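Phenazine biosynthesis protein, PhzF family (Bacillus anthracis, PDB 3EDN) is of unestablished function but probably acts as an isomerase related to the PhzF enzyme of phenazine biosynthesis. Local coordinates at residues D27-T32 and V51-V56; E55-R60 and S95-T100. One frame throughout, in Å; residues are numbered along the deposited sequence.

Contact 1: residues D27-T32 and V51-V56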
loop_
_atom_site.group_PDB
_atom_site.type_symbol
_atom_site.label_atom_id
_atom_site.label_comp_id
_atom_site.label_asym_id
_atom_site.label_seq_id
_atom_site.Cartn_x
_atom_site.Cartn_y
_atom_site.Cartn_z
ATOM N N ASP A 27 13.277 -3.277 4.738
ATOM C CA ASP A 27 12.144 -3.022 5.639
ATOM C C ASP A 27 11.281 -1.938 5.014
ATOM O O ASP A 27 11.628 -0.760 5.024
ATOM C CB ASP A 27 12.602 -2.644 7.052
ATOM C CG ASP A 27 11.435 -2.315 7.982
ATOM O OD1 ASP A 27 10.277 -2.249 7.526
ATOM O OD2 ASP A 27 11.685 -2.149 9.202
ATOM N N ALA A 28 10.177 -2.367 4.420
ATOM C CA ALA A 28 9.300 -1.486 3.658
ATOM C C ALA A 28 8.063 -1.060 4.445
ATOM O O ALA A 28 7.112 -0.545 3.861
ATOM C CB ALA A 28 8.880 -2.191 2.342
ATOM N N ASP A 29 8.071 -1.276 5.760
ATOM C CA ASP A 29 6.877 -0.968 6.557
ATOM C C ASP A 29 6.551 0.520 6.592
ATOM O O ASP A 29 5.437 0.889 6.953
ATOM C CB ASP A 29 6.972 -1.534 7.988
ATOM C CG ASP A 29 6.631 -3.030 8.068
ATOM O OD1 ASP A 29 5.910 -3.547 7.183
ATOM O OD2 ASP A 29 7.109 -3.697 9.025
ATOM N N GLY A 30 7.491 1.364 6.187
ATOM C CA GLY A 30 7.241 2.812 6.135
ATOM C C GLY A 30 6.707 3.365 4.824
ATOM O O GLY A 30 6.633 4.588 4.656
ATOM N N LEU A 31 6.319 2.476 3.906
ATOM C CA LEU A 31 5.986 2.867 2.529
ATOM C C LEU A 31 4.562 2.502 2.132
ATOM O O LEU A 31 4.039 1.467 2.524
ATOM C CB LEU A 31 6.924 2.155 1.549
ATOM C CG LEU A 31 8.396 2.511 1.735
ATOM C CD1 LEU A 31 9.276 1.576 0.957
ATOM C CD2 LEU A 31 8.622 3.961 1.311
ATOM N N THR A 32 3.938 3.356 1.325
ATOM C CA THR A 32 2.678 3.008 0.687
ATOM C C THR A 32 2.932 2.211 -0.592
ATOM O O THR A 32 4.047 2.211 -1.127
ATOM C CB THR A 32 1.899 4.252 0.267
ATOM O OG1 THR A 32 2.612 4.927 -0.788
ATOM C CG2 THR A 32 1.736 5.211 1.464
ATOM N N VAL A 51 10.063 -5.939 1.806
ATOM C CA VAL A 51 9.864 -6.828 2.952
ATOM C C VAL A 51 8.981 -6.151 3.994
ATOM O O VAL A 51 9.272 -5.022 4.396
ATOM C CB VAL A 51 11.212 -7.212 3.581
ATOM C CG1 VAL A 51 11.033 -8.132 4.792
ATOM C CG2 VAL A 51 12.116 -7.879 2.528
ATOM N N LEU A 52 7.911 -6.828 4.390
ATOM C CA LEU A 52 6.810 -6.229 5.160
ATOM C C LEU A 52 6.406 -7.107 6.340
ATOM O O LEU A 52 6.767 -8.285 6.414
ATOM C CB LEU A 52 5.596 -6.049 4.247
ATOM C CG LEU A 52 5.879 -5.110 3.074
ATOM C CD1 LEU A 52 4.965 -5.328 1.879
ATOM C CD2 LEU A 52 5.741 -3.684 3.564
ATOM N N SER A 53 5.661 -6.517 7.269
ATOM C CA SER A 53 5.138 -7.275 8.408
ATOM C C SER A 53 3.935 -8.104 7.965
ATOM O O SER A 53 3.235 -7.742 7.028
ATOM C CB SER A 53 4.728 -6.332 9.553
ATOM O OG SER A 53 5.861 -5.708 10.149
ATOM N N SER A 54 3.685 -9.215 8.665
ATOM C CA SER A 54 2.580 -10.113 8.319
ATOM C C SER A 54 1.800 -10.529 9.550
ATOM O O SER A 54 2.396 -10.779 10.585
ATOM C CB SER A 54 3.088 -11.391 7.633
ATOM O OG SER A 54 1.994 -12.249 7.316
ATOM N N GLU A 55 0.480 -10.652 9.383
ATOM C CA GLU A 55 -0.419 -11.169 10.417
ATOM C C GLU A 55 -0.459 -12.693 10.450
ATOM O O GLU A 55 -0.918 -13.282 11.432
ATOM C CB GLU A 55 -1.842 -10.670 10.159
ATOM C CG GLU A 55 -2.025 -9.162 10.304
ATOM C CD GLU A 55 -2.054 -8.726 11.756
ATOM O OE1 GLU A 55 -2.644 -9.453 12.584
ATOM O OE2 GLU A 55 -1.477 -7.665 12.072
ATOM N N VAL A 56 0.007 -13.333 9.378
ATOM C CA VAL A 56 -0.263 -14.759 9.173
ATOM C C VAL A 56 0.965 -15.575 8.776
ATOM O O VAL A 56 0.847 -16.777 8.540
ATOM C CB VAL A 56 -1.349 -14.973 8.092
ATOM C CG1 VAL A 56 -2.689 -14.417 8.550
ATOM C CG2 VAL A 56 -0.926 -14.346 6.766
HETATM O O HOH W 1 9.455 -5.319 7.489
#
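The amide N of Ala-28 donates to the carbonyl O of Val-51 at 2.8 Å, and this nearly straight bond (169°) ties the loop 27-32 to strand 48-52 at Val-51. One residue on from Ala-28, the carboxylate of Asp-29 grips Ser-53, two residues past Val-51, with two bonds. Its OD1 accepts from the backbone N of Ser-53 at 3.0 Å through the syn lone pair. Its OD2 takes the hydroxyl OG of Ser-53 at 2.6 Å, also on the syn side but 28° out of the carboxylate plane. The two bonds to one residue fix the rotation of the carboxylate. In Ser-53, OG stands beside its own backbone N (chi1 -69°), which lets both donors meet the same acid. The loop contains a type I beta turn from Ala-28 to Leu-31, overlapped at its start by an Asx turn, in which OD1 of Asp-27 accepts from the N of Asp-29. It leads from strand 20-25 into helix 33-43, with Thr-32 as N-cap. Methyl CD2 of Leu-52 lies 3.7 Å from CB of Ala-28 and also touches the Ala-28 carbonyl. Leu-52 further packs on Met-36 of that helix. Arg-60 of the second subunit donates to the carbonyl O of Asp-29.

Contact 2: residues E55-R60 and S95-T100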
loop_
_atom_site.group_PDB
_atom_site.type_symbol
_atom_site.label_atom_id
_atom_site.label_comp_id
_atom_site.label_asym_id
_atom_site.label_seq_id
_atom_site.Cartn_x
_atom_site.Cartn_y
_atom_site.Cartn_z
ATOM N N GLU A 55 0.480 -10.652 9.383
ATOM C CA GLU A 55 -0.419 -11.169 10.417
ATOM C C GLU A 55 -0.459 -12.693 10.450
ATOM O O GLU A 55 -0.918 -13.282 11.432
ATOM C CB GLU A 55 -1.842 -10.670 10.159
ATOM C CG GLU A 55 -2.025 -9.162 10.304
ATOM C CD GLU A 55 -2.054 -8.726 11.756
ATOM O OE1 GLU A 55 -2.644 -9.453 12.584
ATOM O OE2 GLU A 55 -1.477 -7.665 12.072
ATOM N N VAL A 56 0.007 -13.333 9.378
ATOM C CA VAL A 56 -0.263 -14.759 9.173
ATOM C C VAL A 56 0.965 -15.575 8.776
ATOM O O VAL A 56 0.847 -16.777 8.540
ATOM C CB VAL A 56 -1.349 -14.973 8.092
ATOM C CG1 VAL A 56 -2.689 -14.417 8.550
ATOM C CG2 VAL A 56 -0.926 -14.346 6.766
ATOM N N ALA A 57 2.122 -14.928 8.683
ATOM C CA ALA A 57 3.378 -15.613 8.302
ATOM C C ALA A 57 4.563 -14.901 8.932
ATOM O O ALA A 57 4.396 -13.836 9.531
ATOM C CB ALA A 57 3.548 -15.651 6.787
ATOM N N ASP A 58 5.764 -15.453 8.782
ATOM C CA ASP A 58 6.944 -14.836 9.374
ATOM C C ASP A 58 7.149 -13.425 8.819
ATOM O O ASP A 58 7.410 -12.473 9.562
ATOM C CB ASP A 58 8.189 -15.692 9.143
ATOM C CG ASP A 58 8.126 -17.021 9.879
ATOM O OD1 ASP A 58 7.768 -17.024 11.088
ATOM O OD2 ASP A 58 8.423 -18.073 9.269
ATOM N N ILE A 59 7.032 -13.306 7.502
ATOM C CA ILE A 59 7.126 -12.023 6.819
ATOM C C ILE A 59 6.129 -11.977 5.683
ATOM O O ILE A 59 5.536 -12.993 5.333
ATOM C CB ILE A 59 8.545 -11.738 6.254
ATOM C CG1 ILE A 59 8.878 -12.696 5.106
ATOM C CG2 ILE A 59 9.600 -11.846 7.341
ATOM C CD1 ILE A 59 10.124 -12.256 4.307
ATOM N N ARG A 60 5.935 -10.780 5.134
ATOM C CA ARG A 60 5.154 -10.580 3.927
ATOM C C ARG A 60 6.093 -9.967 2.890
ATOM O O ARG A 60 7.051 -9.267 3.234
ATOM C CB ARG A 60 3.965 -9.658 4.217
ATOM C CG ARG A 60 3.097 -9.276 3.035
ATOM C CD ARG A 60 1.760 -8.690 3.552
ATOM N NE ARG A 60 1.961 -7.514 4.412
ATOM C CZ ARG A 60 1.810 -6.254 4.002
ATOM N NH1 ARG A 60 1.442 -5.989 2.758
ATOM N NH2 ARG A 60 2.024 -5.249 4.850
ATOM N N SER A 95 13.690 -22.610 8.135
ATOM C CA SER A 95 12.533 -22.436 7.270
ATOM C C SER A 95 11.796 -21.148 7.611
ATOM O O SER A 95 11.955 -20.591 8.704
ATOM C CB SER A 95 11.597 -23.633 7.357
ATOM O OG SER A 95 11.104 -23.790 8.669
ATOM N N LEU A 96 11.015 -20.669 6.653
ATOM C CA LEU A 96 10.350 -19.379 6.766
ATOM C C LEU A 96 9.014 -19.480 6.045
ATOM O O LEU A 96 8.910 -20.186 5.040
ATOM C CB LEU A 96 11.221 -18.284 6.103
ATOM C CG LEU A 96 10.867 -16.800 6.247
ATOM C CD1 LEU A 96 11.285 -16.327 7.622
ATOM C CD2 LEU A 96 11.503 -15.919 5.166
ATOM N N THR A 97 8.002 -18.757 6.511
ATOM C CA THR A 97 6.808 -18.556 5.692
ATOM C C THR A 97 6.705 -17.107 5.232
ATOM O O THR A 97 7.034 -16.176 5.982
ATOM C CB THR A 97 5.510 -18.948 6.427
ATOM O OG1 THR A 97 5.458 -18.247 7.669
ATOM C CG2 THR A 97 5.468 -20.473 6.698
ATOM N N ILE A 98 6.266 -16.930 3.988
ATOM C CA ILE A 98 6.156 -15.623 3.357
ATOM C C ILE A 98 4.726 -15.422 2.879
ATOM O O ILE A 98 4.224 -16.167 2.035
ATOM C CB ILE A 98 7.095 -15.481 2.128
ATOM C CG1 ILE A 98 8.556 -15.773 2.494
ATOM C CG2 ILE A 98 6.947 -14.090 1.521
ATOM C CD1 ILE A 98 9.477 -15.863 1.281
ATOM N N GLU A 99 4.056 -14.419 3.428
ATOM C CA GLU A 99 2.747 -14.058 2.923
ATOM C C GLU A 99 2.863 -13.330 1.589
ATOM O O GLU A 99 3.573 -12.328 1.486
ATOM C CB GLU A 99 1.997 -13.184 3.923
ATOM C CG GLU A 99 0.582 -12.918 3.437
ATOM C CD GLU A 99 -0.216 -11.989 4.312
ATOM O OE1 GLU A 99 0.354 -11.419 5.277
ATOM O OE2 GLU A 99 -1.428 -11.843 4.005
ATOM N N THR A 100 2.186 -13.841 0.566
ATOM C CA THR A 100 2.123 -13.146 -0.721
ATOM C C THR A 100 0.686 -13.117 -1.221
ATOM O O THR A 100 -0.201 -13.781 -0.670
ATOM C CB THR A 100 2.990 -13.810 -1.827
ATOM O OG1 THR A 100 2.297 -14.944 -2.366
ATOM C CG2 THR A 100 4.371 -14.212 -1.302
HETATM O O HOH W 2 -0.834 -9.818 6.948
#
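Asp-58 and Thr-97 exchange two hydrogen bonds between side chain and backbone. The N of Thr-97 donates to OD2 of Asp-58 at 2.9 Å, reaching it on the anti side and 26° out of the carboxylate plane. In return, the N of Asp-58 donates to OG1 of Thr-97 at 3.0 Å. The parallel ladder of strands 59-64 and 95-100, part of the diaminopimelate epimerase-like fold, follows: Ile-59 N to Thr-97 O at 3.2 Å, then Glu-99 N to Ile-59 O at 2.8 Å. Glu-99 is extended, with CG anti to its N (chi1 -175°), and runs alongside Arg-60. Its OE1 meets CD of Arg-60 at 3.5 Å, while the guanidinium and carboxylate planes are 65° apart. The charged ends turn to other partners: Arg-60 NE to Ser-53 O, Glu-99 OE1 to Ser-54 OG, and Glu-99 OE2 to Lys-2 of the second subunit. A water also bridges OE1 to the N of Glu-55. Methyl CG2 of Val-56 lies 3.5 Å from CD of Glu-99. On the other face, Ile-59 and Ile-98 lie side by side, and CD1 of Ile-59 meets CD2 of Leu-96 at 4.0 Å. Ile-81 of helix 74-86 packs on these three residues, and strand 103-111 pairs with the far edge of strand 95-100.

How the contacts relate
The centres of contacts 1 and 2 are about 11 Å apart, on the same side of the chain's centre. Both belong to one sheet region, where strand 48-52 pairs antiparallel with strand 59-64. Along the chain, 27-32 comes first, then 51-56, which overlaps 55-60 at Glu-55 and Val-56, and lastly 95-100. The loop between the two strands therefore serves both contacts. Leu-52 N lies 2.8 Å from Arg-60 O, a probable hydrogen bond that joins the contacts through the backbone. Both contacts also reach the second subunit, which places this part of the sheet at the dimer interface. A bound succinic acid, probably from crystallisation, and a magnesium ion lie near Leu-52 and Arg-60.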